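PDB 3QGM: p-nitrophenyl phosphatase (Pho2) from Archaeoglobus fulgidus, which probably acts as a phosphatase of the haloacid dehalogenase superfamily and binds a metal ion, calcium or magnesium, at its active site. Local coordinates for residues 51-56 with 102-107; 113-118 with 134-139; 119-124 with 138-143. All blocks are in the same frame, centred on the assembly; numbering follows the deposited sequence. Where two conformers were deposited one is given.

Contact 1 of 3, residues 51-56 with 102-107; sequences TRSRRI and IEELRL
S53 and E104 face each other where the turn leading into helix 54-63 approaches the flank of helix 99-107, the CA of S53 lying 6.0 Å from the CA of E104. The contact rests almost wholly on one carboxylate. E104 leaves its helix with CG beside the backbone N (chi1 -69°) and then bends at chi2, a shape that brings OE2 to the backbone amide of R54. R54 N donates to E104 OE2 with an N-H...O angle of 159°; the modelled N...O separation of 2.5 Å is shorter than usual and its exact value is doubtful. The donor reaches the oxygen from the anti side, 28° out of the carboxylate plane. A water makes the second link: it accepts from R55 N at 3.0 Å and donates to E104 OE2 at 2.6 Å. S53, the N-cap residue, adds a weak bond of its own, I56 N to S53 OG at 3.5 Å. One oxygen thus serves R54 N directly and R55 N through the water, a setting that would be expected to favour the ionised carboxylate. Aliphatic packing is slight, with E104 CG lying 3.9 Å from S53 CA. The R54 guanidinium turns elsewhere, making a cation-pi contact with Y78, while R55 pairs with E70. E104 also packs on T77, Y78 and A81 of helix 76-87, R54 on I73 and V75 of strand 73-75, and L105 of helix 99-107 on V93 and T95 of strand 92-95; the contact therefore bridges the helices of the two parallel sheets, with helix 76-87 alongside.

Contact 2 of 3, residues 113-118 with 134-139; sequences VDYDEA and MTKALR
Y115 packs against K136 and R139, residues one helical turn apart, and uses its ring for one kind of contact and its hydroxyl for another. The first kind is apolar. The CA of K136 stands 4.0 Å above the plane of the Y115 ring, offset toward the rim, and the aliphatic chain of K136 crosses the ring at about a right angle, CG coming to 3.5 Å from Y115 CD1. D116 CB lies over the opposite face, which leaves the ring held from both sides. Further along, R139 CB meets Y115 CE2 at 3.6 Å in an oblique approach. Polar contact is confined to the end of the ring: R139 NH1 donates to Y115 OH over 3.1 Å with an N-H...O angle of 156°. The hydroxyl sits at the guanidinium edge, only 7° out of its plane, although ring and guanidinium planes are turned 55° apart. R139 reaches it with a chain extended from CG to NE, while T135 CG2 backs one guanidinium face. The charges find their partners beyond the loop: K136 NZ pairs with E132, and R139 gives NH2 to D160 and NE to the carbonyl of P162, both of the second subunit. A phenylalanine in place of Y115 would keep the ring packing but is likely to leave R139 NH1 without its acceptor, the guanidinium then resting on its two bonds to the second subunit. Y115 is thus consistent with a second-shell position: its hydroxyl takes one N-H of an arginine whose NE and NH2 bond to the second subunit.

Contact 3 of 3, residues 119-124 with 138-143; sequences EYLVVG and LRACLR
L121 meets A140 and C141 through aliphatic carbon, and no planar side chain lies between strand and helix here, so there is no ring face or edge to assign. The one ring in the two segments, that of Y120, lies on the other side of the strand, against I84, R146 and I148, with its OH bonded to E87. The guanidinium of R139 serves Y115 and the second subunit, and that of R143, whose side chain makes no contact with strand 120-123, bonds A118 O. What remains is methyl packing. L121 sends its side chain toward the helix with CG anti to the backbone N (chi1 169°), and the two methyl branches meet neighbouring residues of the helix. L121 CD1 approaches A140 CB at 4.2 Å, a loose van der Waals distance. L121 CD2 fits more closely, 3.8 Å from C141 CB, and also comes within 4.0 Å of C141 N and 3.9 Å of A137 O. It therefore rests partly on helix backbone. C141 meets the leucine with its CB rather than its sulfur, SG being 4.4 Å from L121 CD2. A137, A140 and C141 follow the three- and four-residue spacing that puts them on one side of the helix. L121 also touches Y147, while V123 packs on Y147 and L173, and C141 on T177. Strand 120-123, helix 131-143 and strand 146-149 form a beta-alpha-beta crossover, and this apolar strand-to-helix seam belongs to the smaller parallel sheet, consistent with the alpha/beta cap domain of UmpH-like members of the HAD superfamily.

From the N terminus the chain first builds strands of the six-stranded sheet, and contact 1 then closes a loop of 45 residues, tying the start of helix 54-63 to helix 99-107 beside the five-stranded sheet. Contacts 2 and 3 open only after it has closed. The loop after strand 111-112 and then strand 120-123 both return to helix 131-143; contact 3 opens inside contact 2 and closes one turn further along the same helix, so the two loops overlap without nesting; L138 and R139 belong to both. R143 NH1 joins the pair by a probable bond to A118 O. Contact 1 links the two sheets, whereas contacts 2 and 3 fix one helix near the second subunit.

Contact 1 of 3, residues 51-56 with 102-107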
loop_
_atom_site.group_PDB
_atom_site.type_symbol
_atom_site.label_atom_id
_atom_site.label_comp_id
_atom_site.label_asym_id
_atom_site.label_seq_id
_atom_site.Cartn_x
_atom_site.Cartn_y
_atom_site.Cartn_z
ATOM N N THR A 51 -6.327 8.184 -15.479
ATOM C CA THR A 51 -5.298 9.103 -15.851
ATOM C C THR A 51 -5.595 9.964 -17.081
ATOM O O THR A 51 -4.943 10.966 -17.269
ATOM C CB THR A 51 -3.982 8.328 -16.130
ATOM O OG1 THR A 51 -4.163 7.487 -17.285
ATOM C CG2 THR A 51 -3.560 7.480 -14.864
ATOM N N ARG A 52 -6.520 9.556 -17.938
ATOM C CA ARG A 52 -6.792 10.325 -19.145
ATOM C C ARG A 52 -8.167 11.025 -19.053
ATOM O O ARG A 52 -9.114 10.528 -18.406
ATOM C CB ARG A 52 -6.717 9.433 -20.379
ATOM C CG ARG A 52 -5.426 8.609 -20.560
ATOM C CD ARG A 52 -4.114 9.384 -20.402
ATOM N NE ARG A 52 -3.959 10.575 -21.247
ATOM C CZ ARG A 52 -3.456 10.601 -22.484
ATOM N NH1 ARG A 52 -3.085 9.489 -23.109
ATOM N NH2 ARG A 52 -3.368 11.746 -23.128
ATOM N N SER A 53 -8.234 12.220 -19.623
ATOM C CA SER A 53 -9.434 13.036 -19.599
ATOM C C SER A 53 -10.487 12.393 -20.500
ATOM O O SER A 53 -10.159 11.561 -21.376
ATOM C CB SER A 53 -9.086 14.439 -20.067
ATOM O OG SER A 53 -8.761 14.450 -21.452
ATOM N N ARG A 54 -11.743 12.782 -20.321
ATOM C CA ARG A 54 -12.809 12.254 -21.150
ATOM C C ARG A 54 -12.514 12.478 -22.619
ATOM O O ARG A 54 -12.736 11.579 -23.445
ATOM C CB ARG A 54 -14.163 12.886 -20.832
ATOM C CG ARG A 54 -15.255 12.325 -21.734
ATOM C CD ARG A 54 -16.679 12.682 -21.361
ATOM N NE ARG A 54 -16.889 14.112 -21.394
ATOM C CZ ARG A 54 -18.082 14.716 -21.321
ATOM N NH1 ARG A 54 -18.114 16.028 -21.304
ATOM N NH2 ARG A 54 -19.227 14.028 -21.214
ATOM N N ARG A 55 -12.047 13.665 -22.969
ATOM C CA ARG A 55 -11.932 13.978 -24.385
ATOM C C ARG A 55 -10.842 13.186 -25.045
ATOM O O ARG A 55 -10.962 12.874 -26.207
ATOM C CB ARG A 55 -11.766 15.473 -24.623
ATOM C CG ARG A 55 -11.864 15.855 -26.079
ATOM C CD ARG A 55 -12.222 17.317 -26.234
ATOM N NE ARG A 55 -13.414 17.626 -25.463
ATOM C CZ ARG A 55 -14.653 17.568 -25.933
ATOM N NH1 ARG A 55 -14.896 17.228 -27.208
ATOM N NH2 ARG A 55 -15.660 17.871 -25.110
ATOM N N ILE A 56 -9.787 12.805 -24.323
ATOM C CA ILE A 56 -8.789 11.861 -24.925
ATOM C C ILE A 56 -9.439 10.548 -25.383
ATOM O O ILE A 56 -9.234 10.063 -26.534
ATOM C CB ILE A 56 -7.659 11.541 -23.952
ATOM C CG1 ILE A 56 -6.907 12.825 -23.551
ATOM C CG2 ILE A 56 -6.784 10.424 -24.466
ATOM C CD1 ILE A 56 -6.230 13.555 -24.645
ATOM N N ILE A 102 -6.403 15.695 -13.038
ATOM C CA ILE A 102 -6.317 17.093 -12.627
ATOM C C ILE A 102 -7.143 17.931 -13.610
ATOM O O ILE A 102 -7.870 18.813 -13.216
ATOM C CB ILE A 102 -4.862 17.563 -12.649
ATOM C CG1 ILE A 102 -4.018 16.828 -11.563
ATOM C CG2 ILE A 102 -4.794 19.063 -12.490
ATOM C CD1 ILE A 102 -2.542 17.124 -11.640
ATOM N N GLU A 103 -6.973 17.650 -14.895
ATOM C CA GLU A 103 -7.730 18.335 -15.943
ATOM C C GLU A 103 -9.228 18.252 -15.683
ATOM O O GLU A 103 -9.913 19.275 -15.781
ATOM C CB GLU A 103 -7.412 17.783 -17.327
ATOM C CG GLU A 103 -7.922 18.656 -18.462
ATOM C CD GLU A 103 -6.933 18.874 -19.580
ATOM O OE1 GLU A 103 -6.188 17.961 -19.976
ATOM O OE2 GLU A 103 -6.893 20.010 -20.038
ATOM N N GLU A 104 -9.742 17.036 -15.425
ATOM C CA GLU A 104 -11.183 16.854 -15.266
ATOM C C GLU A 104 -11.626 17.512 -13.979
ATOM O O GLU A 104 -12.693 18.097 -13.889
ATOM C CB GLU A 104 -11.578 15.368 -15.279
ATOM C CG GLU A 104 -11.396 14.682 -16.646
ATOM C CD GLU A 104 -12.407 15.181 -17.726
ATOM O OE1 GLU A 104 -13.372 15.877 -17.366
ATOM O OE2 GLU A 104 -12.261 14.847 -18.922
ATOM N N LEU A 105 -10.781 17.463 -12.967
ATOM C CA LEU A 105 -11.080 18.186 -11.742
ATOM C C LEU A 105 -11.252 19.689 -11.998
ATOM O O LEU A 105 -12.191 20.286 -11.516
ATOM C CB LEU A 105 -10.025 17.933 -10.688
ATOM C CG LEU A 105 -9.989 16.541 -10.044
ATOM C CD1 LEU A 105 -8.715 16.474 -9.291
ATOM C CD2 LEU A 105 -11.226 16.220 -9.099
ATOM N N ARG A 106 -10.318 20.297 -12.727
ATOM C CA ARG A 106 -10.410 21.719 -13.080
ATOM C C ARG A 106 -11.574 21.984 -13.998
ATOM O O ARG A 106 -12.317 22.943 -13.802
ATOM C CB ARG A 106 -9.127 22.250 -13.722
ATOM C CG ARG A 106 -8.069 22.587 -12.715
ATOM C CD ARG A 106 -7.313 23.943 -13.001
ATOM N NE ARG A 106 -6.289 24.209 -11.972
ATOM C CZ ARG A 106 -5.159 23.541 -11.930
ATOM N NH1 ARG A 106 -4.945 22.605 -12.828
ATOM N NH2 ARG A 106 -4.244 23.798 -11.010
ATOM N N LEU A 107 -11.784 21.097 -14.952
ATOM C CA LEU A 107 -12.915 21.266 -15.875
ATOM C C LEU A 107 -14.269 21.234 -15.182
ATOM O O LEU A 107 -15.200 21.858 -15.635
ATOM C CB LEU A 107 -12.908 20.223 -16.995
ATOM C CG LEU A 107 -11.860 20.335 -18.088
ATOM C CD1 LEU A 107 -11.829 19.038 -18.884
ATOM C CD2 LEU A 107 -12.141 21.516 -19.046
HETATM O O HOH W 1 -12.028 16.064 -21.151
#

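Contact 2 of 3, residues 113-118 with 134-139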
loop_
_atom_site.group_PDB
_atom_site.type_symbol
_atom_site.label_atom_id
_atom_site.label_comp_id
_atom_site.label_asym_id
_atom_site.label_seq_id
_atom_site.Cartn_x
_atom_site.Cartn_y
_atom_site.Cartn_z
ATOM N N VAL A 113 -5.679 22.439 -4.570
ATOM C CA VAL A 113 -4.929 23.069 -3.502
ATOM C C VAL A 113 -3.932 22.101 -2.857
ATOM O O VAL A 113 -3.850 20.904 -3.207
ATOM C CB VAL A 113 -5.907 23.647 -2.443
ATOM C CG1 VAL A 113 -6.813 24.714 -3.110
ATOM C CG2 VAL A 113 -6.761 22.525 -1.812
ATOM N N ASP A 114 -3.188 22.617 -1.891
ATOM C CA ASP A 114 -2.226 21.804 -1.156
ATOM C C ASP A 114 -2.992 20.832 -0.284
ATOM O O ASP A 114 -4.157 21.050 0.026
ATOM C CB ASP A 114 -1.331 22.688 -0.285
ATOM C CG ASP A 114 -0.556 23.697 -1.081
ATOM O OD1 ASP A 114 -0.412 23.511 -2.309
ATOM O OD2 ASP A 114 -0.082 24.683 -0.490
ATOM N N TYR A 115 -2.320 19.750 0.108
ATOM C CA TYR A 115 -2.939 18.666 0.859
ATOM C C TYR A 115 -3.532 19.130 2.186
ATOM O O TYR A 115 -4.553 18.611 2.606
ATOM C CB TYR A 115 -1.929 17.521 1.106
ATOM C CG TYR A 115 -0.841 17.824 2.132
ATOM C CD1 TYR A 115 0.383 18.401 1.760
ATOM C CD2 TYR A 115 -1.047 17.575 3.473
ATOM C CE1 TYR A 115 1.383 18.677 2.728
ATOM C CE2 TYR A 115 -0.072 17.863 4.420
ATOM C CZ TYR A 115 1.131 18.396 4.044
ATOM O OH TYR A 115 2.047 18.663 5.020
ATOM N N ASP A 116 -2.934 20.142 2.810
ATOM C CA ASP A 116 -3.393 20.668 4.093
ATOM C C ASP A 116 -4.516 21.685 3.976
ATOM O O ASP A 116 -5.041 22.119 4.978
ATOM C CB ASP A 116 -2.205 21.265 4.910
ATOM C CG ASP A 116 -1.384 22.329 4.108
ATOM O OD1 ASP A 116 -1.742 22.601 2.948
ATOM O OD2 ASP A 116 -0.383 22.878 4.631
ATOM N N GLU A 117 -4.879 22.083 2.761
ATOM C CA GLU A 117 -6.004 23.003 2.567
ATOM C C GLU A 117 -7.200 22.273 1.995
ATOM O O GLU A 117 -8.295 22.793 2.031
ATOM C CB GLU A 117 -5.619 24.122 1.578
ATOM C CG GLU A 117 -4.509 25.064 2.083
ATOM C CD GLU A 117 -3.797 25.872 0.963
ATOM O OE1 GLU A 117 -3.872 25.530 -0.259
ATOM O OE2 GLU A 117 -3.124 26.858 1.336
ATOM N N ALA A 118 -6.983 21.072 1.449
ATOM C CA ALA A 118 -8.041 20.351 0.743
ATOM C C ALA A 118 -9.242 20.029 1.610
ATOM O O ALA A 118 -9.069 19.675 2.768
ATOM C CB ALA A 118 -7.478 19.040 0.162
HETATM N N MSE A 134 3.062 10.386 -1.497
HETATM C CA MSE A 134 2.410 9.474 -0.554
HETATM C C MSE A 134 2.319 10.083 0.842
HETATM O O MSE A 134 1.352 9.847 1.551
HETATM C CB MSE A 134 3.088 8.113 -0.501
HETATM C CG MSE A 134 2.319 7.140 0.376
HETATM SE SE MSE A 134 0.752 6.444 -0.514
HETATM C CE MSE A 134 1.720 5.383 -1.824
ATOM N N THR A 135 3.314 10.864 1.238
ATOM C CA THR A 135 3.278 11.579 2.503
ATOM C C THR A 135 2.090 12.517 2.513
ATOM O O THR A 135 1.358 12.589 3.508
ATOM C CB THR A 135 4.576 12.368 2.749
ATOM O OG1 THR A 135 5.653 11.456 2.905
ATOM C CG2 THR A 135 4.533 13.226 3.969
ATOM N N LYS A 136 1.906 13.243 1.427
ATOM C CA LYS A 136 0.796 14.204 1.372
ATOM C C LYS A 136 -0.565 13.529 1.494
ATOM O O LYS A 136 -1.431 14.017 2.192
ATOM C CB LYS A 136 0.863 15.054 0.109
ATOM C CG LYS A 136 2.128 15.962 0.011
ATOM C CD LYS A 136 1.975 16.929 -1.146
ATOM C CE LYS A 136 2.969 18.094 -1.084
ATOM N NZ LYS A 136 3.974 17.970 -2.163
ATOM N N ALA A 137 -0.724 12.405 0.803
ATOM C CA ALA A 137 -1.963 11.609 0.828
ATOM C C ALA A 137 -2.194 11.090 2.217
ATOM O O ALA A 137 -3.284 11.214 2.744
ATOM C CB ALA A 137 -1.859 10.418 -0.163
ATOM N N LEU A 138 -1.152 10.500 2.804
ATOM C CA LEU A 138 -1.191 10.068 4.189
ATOM C C LEU A 138 -1.701 11.217 5.110
ATOM O O LEU A 138 -2.618 11.043 5.923
ATOM C CB LEU A 138 0.193 9.561 4.635
ATOM C CG LEU A 138 0.374 9.377 6.153
ATOM C CD1 LEU A 138 -0.500 8.180 6.602
ATOM C CD2 LEU A 138 1.832 9.187 6.525
ATOM N N ARG A 139 -1.083 12.381 5.002
ATOM C CA ARG A 139 -1.486 13.466 5.901
ATOM C C ARG A 139 -2.927 13.901 5.640
ATOM O O ARG A 139 -3.675 14.134 6.580
ATOM C CB ARG A 139 -0.495 14.614 5.806
ATOM C CG ARG A 139 0.882 14.173 6.331
ATOM C CD ARG A 139 1.911 15.275 6.202
ATOM N NE ARG A 139 3.196 14.871 6.679
ATOM C CZ ARG A 139 4.306 15.594 6.569
ATOM N NH1 ARG A 139 4.276 16.798 5.992
ATOM N NH2 ARG A 139 5.444 15.112 7.066
#

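Contact 3 of 3, residues 119-124 with 138-143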
loop_
_atom_site.group_PDB
_atom_site.type_symbol
_atom_site.label_atom_id
_atom_site.label_comp_id
_atom_site.label_asym_id
_atom_site.label_seq_id
_atom_site.Cartn_x
_atom_site.Cartn_y
_atom_site.Cartn_z
ATOM N N GLU A 119 -10.442 20.111 1.040
ATOM C CA GLU A 119 -11.627 19.481 1.609
ATOM C C GLU A 119 -11.830 18.052 1.088
ATOM O O GLU A 119 -12.542 17.281 1.701
ATOM C CB GLU A 119 -12.899 20.256 1.277
ATOM C CG GLU A 119 -12.723 21.753 1.107
ATOM C CD GLU A 119 -13.930 22.360 0.394
ATOM O OE1 GLU A 119 -15.054 21.897 0.728
ATOM O OE2 GLU A 119 -13.752 23.236 -0.492
ATOM N N TYR A 120 -11.256 17.729 -0.073
ATOM C CA TYR A 120 -11.357 16.387 -0.634
ATOM C C TYR A 120 -9.970 15.848 -0.959
ATOM O O TYR A 120 -9.124 16.565 -1.538
ATOM C CB TYR A 120 -12.179 16.379 -1.925
ATOM C CG TYR A 120 -13.695 16.502 -1.776
ATOM C CD1 TYR A 120 -14.289 17.720 -1.445
ATOM C CD2 TYR A 120 -14.534 15.382 -1.961
ATOM C CE1 TYR A 120 -15.688 17.819 -1.287
ATOM C CE2 TYR A 120 -15.931 15.479 -1.797
ATOM C CZ TYR A 120 -16.484 16.706 -1.476
ATOM O OH TYR A 120 -17.831 16.810 -1.367
ATOM N N LEU A 121 -9.772 14.575 -0.614
ATOM C CA LEU A 121 -8.673 13.795 -1.101
ATOM C C LEU A 121 -9.172 12.948 -2.266
ATOM O O LEU A 121 -10.100 12.176 -2.110
ATOM C CB LEU A 121 -8.112 12.897 0.054
ATOM C CG LEU A 121 -7.110 11.791 -0.313
ATOM C CD1 LEU A 121 -5.858 12.389 -1.029
ATOM C CD2 LEU A 121 -6.751 10.896 0.991
ATOM N N VAL A 122 -8.533 13.084 -3.422
ATOM C CA VAL A 122 -8.894 12.393 -4.642
ATOM C C VAL A 122 -7.729 11.484 -5.062
ATOM O O VAL A 122 -6.640 11.939 -5.369
ATOM C CB VAL A 122 -9.255 13.408 -5.757
ATOM C CG1 VAL A 122 -9.768 12.717 -6.996
ATOM C CG2 VAL A 122 -10.301 14.390 -5.223
ATOM N N VAL A 123 -7.947 10.183 -4.966
ATOM C CA VAL A 123 -6.882 9.235 -5.182
ATOM C C VAL A 123 -7.081 8.673 -6.564
ATOM O O VAL A 123 -8.116 8.147 -6.863
ATOM C CB VAL A 123 -6.937 8.126 -4.107
ATOM C CG1 VAL A 123 -6.221 6.899 -4.598
ATOM C CG2 VAL A 123 -6.341 8.633 -2.767
ATOM N N GLY A 124 -6.112 8.870 -7.431
ATOM C CA GLY A 124 -6.047 8.215 -8.723
ATOM C C GLY A 124 -4.598 7.727 -8.909
ATOM O O GLY A 124 -3.672 8.245 -8.271
ATOM N N LEU A 138 -1.152 10.500 2.804
ATOM C CA LEU A 138 -1.191 10.068 4.189
ATOM C C LEU A 138 -1.701 11.217 5.110
ATOM O O LEU A 138 -2.618 11.043 5.923
ATOM C CB LEU A 138 0.193 9.561 4.635
ATOM C CG LEU A 138 0.374 9.377 6.153
ATOM C CD1 LEU A 138 -0.500 8.180 6.602
ATOM C CD2 LEU A 138 1.832 9.187 6.525
ATOM N N ARG A 139 -1.083 12.381 5.002
ATOM C CA ARG A 139 -1.486 13.466 5.901
ATOM C C ARG A 139 -2.927 13.901 5.640
ATOM O O ARG A 139 -3.675 14.134 6.580
ATOM C CB ARG A 139 -0.495 14.614 5.806
ATOM C CG ARG A 139 0.882 14.173 6.331
ATOM C CD ARG A 139 1.911 15.275 6.202
ATOM N NE ARG A 139 3.196 14.871 6.679
ATOM C CZ ARG A 139 4.306 15.594 6.569
ATOM N NH1 ARG A 139 4.276 16.798 5.992
ATOM N NH2 ARG A 139 5.444 15.112 7.066
ATOM N N ALA A 140 -3.329 13.979 4.381
ATOM C CA ALA A 140 -4.734 14.288 4.037
ATOM C C ALA A 140 -5.730 13.271 4.602
ATOM O O ALA A 140 -6.829 13.592 5.132
ATOM C CB ALA A 140 -4.873 14.382 2.509
ATOM N N CYS A 141 -5.339 12.017 4.515
ATOM C CA CYS A 141 -6.198 10.948 4.939
ATOM C C CYS A 141 -6.367 10.986 6.496
ATOM O O CYS A 141 -7.472 10.896 7.007
ATOM C CB CYS A 141 -5.566 9.662 4.428
ATOM S SG CYS A 141 -6.581 8.271 4.519
ATOM N N LEU A 142 -5.267 11.220 7.208
ATOM C CA LEU A 142 -5.247 11.373 8.665
ATOM C C LEU A 142 -5.985 12.648 9.151
ATOM O O LEU A 142 -6.501 12.642 10.245
ATOM C CB LEU A 142 -3.814 11.426 9.213
ATOM C CG LEU A 142 -2.977 10.133 9.275
ATOM C CD1 LEU A 142 -1.553 10.533 9.538
ATOM C CD2 LEU A 142 -3.485 9.177 10.358
ATOM N N ARG A 143 -6.028 13.709 8.345
ATOM C CA ARG A 143 -6.876 14.865 8.686
ATOM C C ARG A 143 -8.355 14.517 8.662
ATOM O O ARG A 143 -9.159 15.211 9.230
ATOM C CB ARG A 143 -6.658 16.038 7.739
ATOM C CG ARG A 143 -5.428 16.846 7.992
ATOM C CD ARG A 143 -5.344 17.895 6.888
ATOM N NE ARG A 143 -6.525 18.726 6.952
ATOM C CZ ARG A 143 -7.125 19.294 5.920
ATOM N NH1 ARG A 143 -6.682 19.150 4.657
ATOM N NH2 ARG A 143 -8.187 20.013 6.173
#